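Local coordinates for uncharacterized protein (Alicyclobacillus acidocaldarius subsp. acidocaldarius, PDB 3RQB) that is of unknown function but has a double hot dog fold and probably hydrolyses acyl-CoA thioesters, at residues M48-L59 / T106-I114; Q61-F69 / T208-P219. One frame throughout, in Å; residues are numbered along the deposited sequence.

Contact 1: residues M48-L59 / T106-I114; sequences MLKAAMSHPERL and TTATAVFGI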
loop_
_atom_site.group_PDB
_atom_site.type_symbol
_atom_site.label_atom_id
_atom_site.label_comp_id
_atom_site.label_asym_id
_atom_site.label_seq_id
_atom_site.Cartn_x
_atom_site.Cartn_y
_atom_site.Cartn_z
HETATM N N MSE B 48 -3.766 -12.884 -8.851
HETATM C CA MSE B 48 -4.072 -11.587 -9.457
HETATM C C MSE B 48 -2.916 -11.069 -10.304
HETATM O O MSE B 48 -3.137 -10.383 -11.303
HETATM C CB MSE B 48 -4.431 -10.541 -8.393
HETATM C CG MSE B 48 -5.802 -10.738 -7.762
HETATM SE SE MSE B 48 -7.231 -10.835 -9.092
HETATM C CE MSE B 48 -8.077 -9.113 -8.745
ATOM N N LEU B 49 -1.688 -11.390 -9.899
ATOM C CA LEU B 49 -0.479 -10.892 -10.569
ATOM C C LEU B 49 -0.114 -11.635 -11.868
ATOM O O LEU B 49 0.284 -11.014 -12.873
ATOM C CB LEU B 49 0.701 -10.928 -9.597
ATOM C CG LEU B 49 2.050 -10.422 -10.111
ATOM C CD1 LEU B 49 1.985 -8.940 -10.462
ATOM C CD2 LEU B 49 3.132 -10.681 -9.072
ATOM N N LYS B 50 -0.247 -12.961 -11.840
ATOM C CA LYS B 50 0.032 -13.774 -13.012
ATOM C C LYS B 50 -0.788 -13.272 -14.176
ATOM O O LYS B 50 -0.289 -13.184 -15.291
ATOM C CB LYS B 50 -0.296 -15.242 -12.759
ATOM C CG LYS B 50 0.556 -15.876 -11.684
ATOM C CD LYS B 50 2.035 -15.611 -11.925
ATOM C CE LYS B 50 2.570 -16.395 -13.116
ATOM N NZ LYS B 50 4.024 -16.123 -13.332
ATOM N N ALA B 51 -2.040 -12.916 -13.899
ATOM C CA ALA B 51 -2.960 -12.468 -14.941
ATOM C C ALA B 51 -2.309 -11.400 -15.801
ATOM O O ALA B 51 -2.257 -11.539 -17.019
ATOM C CB ALA B 51 -4.236 -11.929 -14.324
ATOM N N ALA B 52 -1.804 -10.350 -15.157
ATOM C CA ALA B 52 -1.149 -9.247 -15.852
ATOM C C ALA B 52 0.172 -9.712 -16.431
ATOM O O ALA B 52 0.534 -9.329 -17.545
ATOM C CB ALA B 52 -0.923 -8.071 -14.914
HETATM N N MSE B 53 0.897 -10.529 -15.673
HETATM C CA MSE B 53 2.142 -11.104 -16.179
HETATM C C MSE B 53 1.947 -11.903 -17.477
HETATM O O MSE B 53 2.743 -11.797 -18.421
HETATM C CB MSE B 53 2.773 -11.993 -15.126
HETATM C CG MSE B 53 3.340 -11.246 -13.961
HETATM SE SE MSE B 53 4.829 -12.255 -13.269
HETATM C CE MSE B 53 6.090 -11.873 -14.721
ATOM N N SER B 54 0.879 -12.694 -17.509
ATOM C CA SER B 54 0.564 -13.540 -18.653
ATOM C C SER B 54 -0.102 -12.767 -19.785
ATOM O O SER B 54 -0.302 -13.293 -20.885
ATOM C CB SER B 54 -0.348 -14.673 -18.219
ATOM O OG SER B 54 0.068 -15.179 -16.967
ATOM N N HIS B 55 -0.456 -11.518 -19.509
ATOM C CA HIS B 55 -1.040 -10.677 -20.530
ATOM C C HIS B 55 -0.005 -10.435 -21.619
ATOM O O HIS B 55 1.165 -10.163 -21.328
ATOM C CB HIS B 55 -1.507 -9.358 -19.929
ATOM C CG HIS B 55 -2.572 -8.681 -20.728
ATOM N ND1 HIS B 55 -2.314 -8.038 -21.922
ATOM C CD2 HIS B 55 -3.902 -8.557 -20.511
ATOM C CE1 HIS B 55 -3.439 -7.536 -22.400
ATOM N NE2 HIS B 55 -4.416 -7.836 -21.561
ATOM N N PRO B 56 -0.435 -10.560 -22.880
ATOM C CA PRO B 56 0.380 -10.377 -24.086
ATOM C C PRO B 56 0.956 -8.972 -24.212
ATOM O O PRO B 56 2.082 -8.798 -24.690
ATOM C CB PRO B 56 -0.617 -10.632 -25.222
ATOM C CG PRO B 56 -1.974 -10.484 -24.603
ATOM C CD PRO B 56 -1.810 -10.970 -23.204
ATOM N N GLU B 57 0.189 -7.976 -23.786
ATOM C CA GLU B 57 0.631 -6.594 -23.909
ATOM C C GLU B 57 1.662 -6.292 -22.852
ATOM O O GLU B 57 2.382 -5.296 -22.941
ATOM C CB GLU B 57 -0.538 -5.632 -23.722
ATOM C CG GLU B 57 -1.754 -5.945 -24.562
ATOM C CD GLU B 57 -1.639 -5.425 -25.976
ATOM O OE1 GLU B 57 -2.689 -5.048 -26.539
ATOM O OE2 GLU B 57 -0.511 -5.402 -26.522
ATOM N N ARG B 58 1.722 -7.143 -21.834
ATOM C CA ARG B 58 2.572 -6.843 -20.692
ATOM C C ARG B 58 4.046 -6.753 -21.059
ATOM O O ARG B 58 4.614 -7.617 -21.737
ATOM C CB ARG B 58 2.361 -7.818 -19.544
ATOM C CG ARG B 58 3.603 -7.995 -18.701
ATOM C CD ARG B 58 4.221 -9.337 -18.994
ATOM N NE ARG B 58 5.538 -9.478 -18.396
ATOM C CZ ARG B 58 6.141 -10.646 -18.223
ATOM N NH1 ARG B 58 5.538 -11.771 -18.591
ATOM N NH2 ARG B 58 7.347 -10.692 -17.680
ATOM N N LEU B 59 4.650 -5.671 -20.601
ATOM C CA LEU B 59 6.036 -5.403 -20.870
ATOM C C LEU B 59 6.703 -5.120 -19.545
ATOM O O LEU B 59 6.031 -4.823 -18.555
ATOM C CB LEU B 59 6.166 -4.212 -21.815
ATOM C CG LEU B 59 5.454 -4.392 -23.161
ATOM C CD1 LEU B 59 5.943 -3.367 -24.164
ATOM C CD2 LEU B 59 5.652 -5.800 -23.717
ATOM N N THR B 106 -12.657 -10.083 -6.115
ATOM C CA THR B 106 -11.391 -9.426 -5.806
ATOM C C THR B 106 -10.965 -8.427 -6.898
ATOM O O THR B 106 -11.214 -8.663 -8.074
ATOM C CB THR B 106 -10.306 -10.501 -5.608
ATOM O OG1 THR B 106 -10.700 -11.358 -4.523
ATOM C CG2 THR B 106 -8.952 -9.880 -5.312
ATOM N N THR B 107 -10.351 -7.305 -6.502
ATOM C CA THR B 107 -9.752 -6.359 -7.455
ATOM C C THR B 107 -8.308 -6.025 -7.105
ATOM O O THR B 107 -7.888 -6.124 -5.949
ATOM C CB THR B 107 -10.532 -5.021 -7.594
ATOM O OG1 THR B 107 -10.223 -4.138 -6.498
ATOM C CG2 THR B 107 -12.030 -5.278 -7.677
ATOM N N ALA B 108 -7.550 -5.621 -8.118
ATOM C CA ALA B 108 -6.140 -5.345 -7.933
ATOM C C ALA B 108 -5.662 -4.326 -8.950
ATOM O O ALA B 108 -6.234 -4.199 -10.033
ATOM C CB ALA B 108 -5.328 -6.632 -8.049
ATOM N N THR B 109 -4.617 -3.594 -8.593
ATOM C CA THR B 109 -3.940 -2.733 -9.547
ATOM C C THR B 109 -2.461 -3.100 -9.513
ATOM O O THR B 109 -1.925 -3.488 -8.470
ATOM C CB THR B 109 -4.153 -1.218 -9.250
ATOM O OG1 THR B 109 -3.584 -0.880 -7.976
ATOM C CG2 THR B 109 -5.639 -0.859 -9.254
ATOM N N ALA B 110 -1.802 -2.996 -10.657
ATOM C CA ALA B 110 -0.395 -3.352 -10.726
ATOM C C ALA B 110 0.395 -2.400 -11.609
ATOM O O ALA B 110 -0.127 -1.818 -12.575
ATOM C CB ALA B 110 -0.224 -4.794 -11.209
ATOM N N VAL B 111 1.667 -2.257 -11.270
ATOM C CA VAL B 111 2.557 -1.445 -12.058
ATOM C C VAL B 111 3.704 -2.304 -12.544
ATOM O O VAL B 111 4.406 -2.911 -11.749
ATOM C CB VAL B 111 3.107 -0.291 -11.231
ATOM C CG1 VAL B 111 3.870 0.670 -12.124
ATOM C CG2 VAL B 111 1.961 0.425 -10.513
ATOM N N PHE B 112 3.885 -2.350 -13.859
ATOM C CA PHE B 112 5.029 -3.021 -14.466
ATOM C C PHE B 112 5.937 -1.978 -15.063
ATOM O O PHE B 112 5.480 -0.918 -15.476
ATOM C CB PHE B 112 4.586 -3.955 -15.580
ATOM C CG PHE B 112 4.004 -5.230 -15.094
ATOM C CD1 PHE B 112 2.779 -5.245 -14.448
ATOM C CD2 PHE B 112 4.672 -6.421 -15.291
ATOM C CE1 PHE B 112 2.230 -6.431 -14.007
ATOM C CE2 PHE B 112 4.129 -7.611 -14.850
ATOM C CZ PHE B 112 2.904 -7.616 -14.206
ATOM N N GLY B 113 7.228 -2.273 -15.111
ATOM C CA GLY B 113 8.169 -1.354 -15.713
ATOM C C GLY B 113 9.510 -1.992 -15.994
ATOM O O GLY B 113 9.874 -3.004 -15.391
ATOM N N ILE B 114 10.248 -1.396 -16.923
ATOM C CA ILE B 114 11.596 -1.838 -17.223
ATOM C C ILE B 114 12.568 -0.941 -16.496
ATOM O O ILE B 114 12.564 0.283 -16.688
ATOM C CB ILE B 114 11.887 -1.758 -18.722
ATOM C CG1 ILE B 114 10.835 -2.559 -19.500
ATOM C CG2 ILE B 114 13.323 -2.239 -19.004
ATOM C CD1 ILE B 114 10.243 -1.819 -20.694
#
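The Phe112 ring rises from strand 106-113 to meet Ala52, Met53 and Arg58 at the end of the helix, in a helix-on-strand contact whose short axes approach to 9.2 Å at a crossing angle of -49°. Apolar packing does nearly all the work. Met53 CG meets the ring's rim, close to its plane and 3.7 Å from Phe112 CZ, while Ala52 CB lies 3.7 Å from CE1 and Leu49 CD1 comes to CZ obliquely. Arg58 CG rests 3.9 Å from Phe112 CD2, and Phe94 of strand 91-100 also meets the ring. At the other end, the selenomethionine Met48, bent at chi2 (-54°), carries CE down onto the strand, 3.8 Å from Ala108 CB and near Thr106 CG2. An alanine in place of Phe112 would probably leave Ala52, Met53 and Arg58 CG facing a gap, with the helix end less firmly seated. The two segments share no hydrogen bond; within 48-59, Arg58 NH1 donates to Met53 O (2.8 Å), tying the loop back to the helix, and Leu59 N bonds Gln92 OE1 of strand 91-100. A long helix lying against a curved antiparallel sheet is the signature of the hot dog fold.

Contact 2: residues Q61-F69 / T208-P219; sequences QPLALTVNF and TVTFTVYFLADP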
loop_
_atom_site.group_PDB
_atom_site.type_symbol
_atom_site.label_atom_id
_atom_site.label_comp_id
_atom_site.label_asym_id
_atom_site.label_seq_id
_atom_site.Cartn_x
_atom_site.Cartn_y
_atom_site.Cartn_z
ATOM N N GLN B 61 8.836 -5.804 -16.033
ATOM C CA GLN B 61 8.607 -6.677 -14.894
ATOM C C GLN B 61 7.860 -5.933 -13.777
ATOM O O GLN B 61 7.826 -4.698 -13.741
ATOM C CB GLN B 61 9.947 -7.229 -14.393
ATOM C CG GLN B 61 10.623 -8.204 -15.354
ATOM C CD GLN B 61 9.830 -9.498 -15.526
ATOM O OE1 GLN B 61 8.599 -9.506 -15.441
ATOM N NE2 GLN B 61 10.535 -10.600 -15.761
ATOM N N PRO B 62 7.234 -6.686 -12.872
ATOM C CA PRO B 62 6.424 -6.119 -11.791
ATOM C C PRO B 62 7.151 -5.112 -10.910
ATOM O O PRO B 62 8.323 -5.269 -10.556
ATOM C CB PRO B 62 6.066 -7.341 -10.953
ATOM C CG PRO B 62 6.082 -8.470 -11.920
ATOM C CD PRO B 62 7.149 -8.153 -12.922
ATOM N N LEU B 63 6.409 -4.085 -10.532
ATOM C CA LEU B 63 6.866 -3.097 -9.576
ATOM C C LEU B 63 6.025 -3.148 -8.296
ATOM O O LEU B 63 6.537 -3.427 -7.209
ATOM C CB LEU B 63 6.820 -1.716 -10.215
ATOM C CG LEU B 63 7.865 -1.656 -11.326
ATOM C CD1 LEU B 63 7.739 -0.411 -12.195
ATOM C CD2 LEU B 63 9.246 -1.766 -10.709
ATOM N N ALA B 64 4.734 -2.859 -8.424
ATOM C CA ALA B 64 3.865 -2.818 -7.262
ATOM C C ALA B 64 2.579 -3.591 -7.506
ATOM O O ALA B 64 2.156 -3.769 -8.648
ATOM C CB ALA B 64 3.554 -1.377 -6.893
ATOM N N LEU B 65 1.973 -4.050 -6.413
ATOM C CA LEU B 65 0.669 -4.696 -6.444
ATOM C C LEU B 65 -0.180 -4.288 -5.242
ATOM O O LEU B 65 0.294 -4.284 -4.104
ATOM C CB LEU B 65 0.813 -6.214 -6.455
ATOM C CG LEU B 65 -0.544 -6.932 -6.471
ATOM C CD1 LEU B 65 -1.463 -6.380 -7.572
ATOM C CD2 LEU B 65 -0.393 -8.442 -6.617
ATOM N N THR B 66 -1.435 -3.940 -5.512
ATOM C CA THR B 66 -2.419 -3.685 -4.475
ATOM C C THR B 66 -3.624 -4.544 -4.790
ATOM O O THR B 66 -4.200 -4.434 -5.872
ATOM C CB THR B 66 -2.856 -2.207 -4.436
ATOM O OG1 THR B 66 -1.779 -1.392 -3.948
ATOM C CG2 THR B 66 -4.079 -2.038 -3.541
ATOM N N VAL B 67 -3.977 -5.423 -3.857
ATOM C CA VAL B 67 -5.130 -6.297 -4.015
ATOM C C VAL B 67 -6.144 -5.946 -2.961
ATOM O O VAL B 67 -5.817 -5.890 -1.781
ATOM C CB VAL B 67 -4.778 -7.782 -3.790
ATOM C CG1 VAL B 67 -6.033 -8.643 -3.882
ATOM C CG2 VAL B 67 -3.721 -8.259 -4.770
ATOM N N ASN B 68 -7.377 -5.725 -3.388
ATOM C CA ASN B 68 -8.473 -5.478 -2.463
ATOM C C ASN B 68 -9.446 -6.651 -2.490
ATOM O O ASN B 68 -9.931 -7.031 -3.563
ATOM C CB ASN B 68 -9.176 -4.180 -2.842
ATOM C CG ASN B 68 -8.196 -3.089 -3.212
ATOM O OD1 ASN B 68 -8.159 -2.625 -4.357
ATOM N ND2 ASN B 68 -7.368 -2.696 -2.253
ATOM N N PHE B 69 -9.725 -7.232 -1.321
ATOM C CA PHE B 69 -10.639 -8.369 -1.267
ATOM C C PHE B 69 -12.061 -7.885 -0.975
ATOM O O PHE B 69 -12.403 -7.514 0.161
ATOM C CB PHE B 69 -10.195 -9.369 -0.199
ATOM C CG PHE B 69 -8.742 -9.769 -0.300
ATOM C CD1 PHE B 69 -8.376 -10.973 -0.883
ATOM C CD2 PHE B 69 -7.739 -8.943 0.195
ATOM C CE1 PHE B 69 -7.034 -11.349 -0.979
ATOM C CE2 PHE B 69 -6.388 -9.310 0.106
ATOM C CZ PHE B 69 -6.037 -10.512 -0.481
ATOM N N THR B 208 -8.565 -9.755 5.745
ATOM C CA THR B 208 -7.826 -8.708 5.066
ATOM C C THR B 208 -8.707 -8.040 4.033
ATOM O O THR B 208 -9.273 -8.698 3.153
ATOM C CB THR B 208 -6.575 -9.254 4.360
ATOM O OG1 THR B 208 -5.599 -9.631 5.337
ATOM C CG2 THR B 208 -5.979 -8.192 3.448
ATOM N N VAL B 209 -8.839 -6.728 4.165
ATOM C CA VAL B 209 -9.514 -5.912 3.173
ATOM C C VAL B 209 -8.609 -5.592 1.986
ATOM O O VAL B 209 -9.035 -5.648 0.827
ATOM C CB VAL B 209 -9.965 -4.602 3.807
ATOM C CG1 VAL B 209 -10.467 -3.627 2.739
ATOM C CG2 VAL B 209 -11.016 -4.891 4.860
ATOM N N THR B 210 -7.359 -5.250 2.284
ATOM C CA THR B 210 -6.428 -4.817 1.254
ATOM C C THR B 210 -4.971 -5.143 1.585
ATOM O O THR B 210 -4.558 -5.157 2.753
ATOM C CB THR B 210 -6.575 -3.313 0.976
ATOM O OG1 THR B 210 -5.680 -2.927 -0.077
ATOM C CG2 THR B 210 -6.269 -2.525 2.223
ATOM N N PHE B 211 -4.204 -5.407 0.533
ATOM C CA PHE B 211 -2.844 -5.874 0.659
ATOM C C PHE B 211 -2.017 -5.186 -0.427
ATOM O O PHE B 211 -2.390 -5.221 -1.601
ATOM C CB PHE B 211 -2.885 -7.392 0.491
ATOM C CG PHE B 211 -1.538 -8.058 0.400
ATOM C CD1 PHE B 211 -0.793 -8.327 1.540
ATOM C CD2 PHE B 211 -1.044 -8.474 -0.831
ATOM C CE1 PHE B 211 0.441 -8.967 1.451
ATOM C CE2 PHE B 211 0.184 -9.113 -0.925
ATOM C CZ PHE B 211 0.926 -9.362 0.218
ATOM N N THR B 212 -0.915 -4.542 -0.040
ATOM C CA THR B 212 -0.022 -3.913 -1.017
ATOM C C THR B 212 1.391 -4.485 -0.910
ATOM O O THR B 212 1.842 -4.836 0.181
ATOM C CB THR B 212 0.037 -2.365 -0.880
ATOM O OG1 THR B 212 -1.212 -1.793 -1.283
ATOM C CG2 THR B 212 1.110 -1.792 -1.772
ATOM N N VAL B 213 2.066 -4.612 -2.051
ATOM C CA VAL B 213 3.467 -5.044 -2.075
ATOM C C VAL B 213 4.328 -4.321 -3.125
ATOM O O VAL B 213 3.976 -4.226 -4.305
ATOM C CB VAL B 213 3.599 -6.563 -2.293
ATOM C CG1 VAL B 213 2.990 -6.953 -3.624
ATOM C CG2 VAL B 213 5.062 -6.979 -2.242
ATOM N N TYR B 214 5.478 -3.837 -2.685
ATOM C CA TYR B 214 6.414 -3.192 -3.586
ATOM C C TYR B 214 7.598 -4.132 -3.760
ATOM O O TYR B 214 8.143 -4.621 -2.759
ATOM C CB TYR B 214 6.896 -1.882 -2.962
ATOM C CG TYR B 214 5.813 -0.850 -2.737
ATOM C CD1 TYR B 214 4.555 -0.987 -3.320
ATOM C CD2 TYR B 214 6.059 0.272 -1.963
ATOM C CE1 TYR B 214 3.575 -0.032 -3.132
ATOM C CE2 TYR B 214 5.085 1.231 -1.765
ATOM C CZ TYR B 214 3.846 1.078 -2.349
ATOM O OH TYR B 214 2.884 2.041 -2.151
ATOM N N PHE B 215 8.007 -4.412 -4.997
ATOM C CA PHE B 215 9.210 -5.224 -5.152
ATOM C C PHE B 215 10.409 -4.306 -5.326
ATOM O O PHE B 215 10.650 -3.819 -6.423
ATOM C CB PHE B 215 9.124 -6.074 -6.420
ATOM C CG PHE B 215 7.885 -6.905 -6.520
ATOM C CD1 PHE B 215 7.882 -8.218 -6.078
ATOM C CD2 PHE B 215 6.730 -6.387 -7.082
ATOM C CE1 PHE B 215 6.742 -8.998 -6.172
ATOM C CE2 PHE B 215 5.587 -7.158 -7.180
ATOM C CZ PHE B 215 5.594 -8.468 -6.724
ATOM N N LEU B 216 11.236 -4.187 -4.292
ATOM C CA LEU B 216 12.338 -3.227 -4.307
ATOM C C LEU B 216 13.547 -3.769 -5.058
ATOM O O LEU B 216 14.270 -3.028 -5.738
ATOM C CB LEU B 216 12.698 -2.791 -2.880
ATOM C CG LEU B 216 11.523 -2.077 -2.205
ATOM C CD1 LEU B 216 11.551 -2.244 -0.691
ATOM C CD2 LEU B 216 11.486 -0.606 -2.612
ATOM N N ALA B 217 13.759 -5.072 -4.930
ATOM C CA ALA B 217 14.879 -5.705 -5.585
ATOM C C ALA B 217 14.588 -5.845 -7.067
ATOM O O ALA B 217 13.462 -6.174 -7.475
ATOM C CB ALA B 217 15.154 -7.054 -4.969
ATOM N N ASP B 218 15.615 -5.582 -7.867
ATOM C CA ASP B 218 15.556 -5.813 -9.300
ATOM C C ASP B 218 15.169 -7.256 -9.531
ATOM O O ASP B 218 15.507 -8.132 -8.740
ATOM C CB ASP B 218 16.935 -5.577 -9.910
ATOM C CG ASP B 218 18.011 -6.436 -9.257
ATOM O OD1 ASP B 218 18.262 -6.234 -8.044
ATOM O OD2 ASP B 218 18.599 -7.306 -9.946
ATOM N N PRO B 219 14.480 -7.521 -10.638
ATOM C CA PRO B 219 14.083 -8.888 -10.968
ATOM C C PRO B 219 15.212 -9.926 -10.850
ATOM O O PRO B 219 14.959 -11.019 -10.335
ATOM C CB PRO B 219 13.605 -8.752 -12.416
ATOM C CG PRO B 219 13.000 -7.388 -12.457
ATOM C CD PRO B 219 13.898 -6.540 -11.572
#
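This is an antiparallel strand pair, buried near the middle of the chain, where strand 61-69 of the N-terminal thioesterase domain pairs with strand 210-215 of the C-terminal one. The segment axes run 4.6 Å apart at 173°, and Leu65-Val213 and Val67-Phe211 are hydrogen-bonded pairs, as in Val213 N to Leu65 O (2.7 Å). At one end Phe215 N donates almost straight to Leu63 O (178°); at the other Phe69 N reaches Val209 O. On one face, Leu65 CB packs 3.6 Å from Val213 CG1, and Phe69 lies alongside Phe211, its CE2 4.0 Å from Phe211 CB. Phe69 CG stands anti to its carbonyl carbon (chi1 -51°), which brings the ring edge beside Val209 O. The opposite face is richer in hydroxyls: Thr66 OG1 and Thr212 OG1 share a hydrogen bond of 2.8 Å, and Asn68 ND2 makes a weak one to Thr210 OG1. Asn68 OD1 has its stronger partner in Thr109 OG1 of the second subunit, and Tyr214 OH bonds Thr262 OG1 there. The pair thus has an apolar face, with Leu65 and Val67 touching helix 41-53, and a threonine-rich face consistent with a partly polar subunit interface.

In the fold
Contact 1 lies toward one side of the chain, its centre about 15 Å from the chain centre, whereas contact 2 sits about 8 Å from it; both are largely buried, though Leu59 at the loop end of contact 1 is exposed. Strands 103-113 and 61-69 are sheet neighbours, linked by probable hydrogen bonds such as Val111 O to Leu63 N (2.6 Å), so the two contacts adjoin through one sheet. Their chemistry differs accordingly. Contact 1 packs a helix and the loop after it on the sheet, mainly through apolar side chains, within the N-terminal domain, while contact 2 joins the two domains chiefly by backbone bonds, with a threonine hydroxyl pair beside them. Both touch the second subunit through the sheet face turned from helix 41-53.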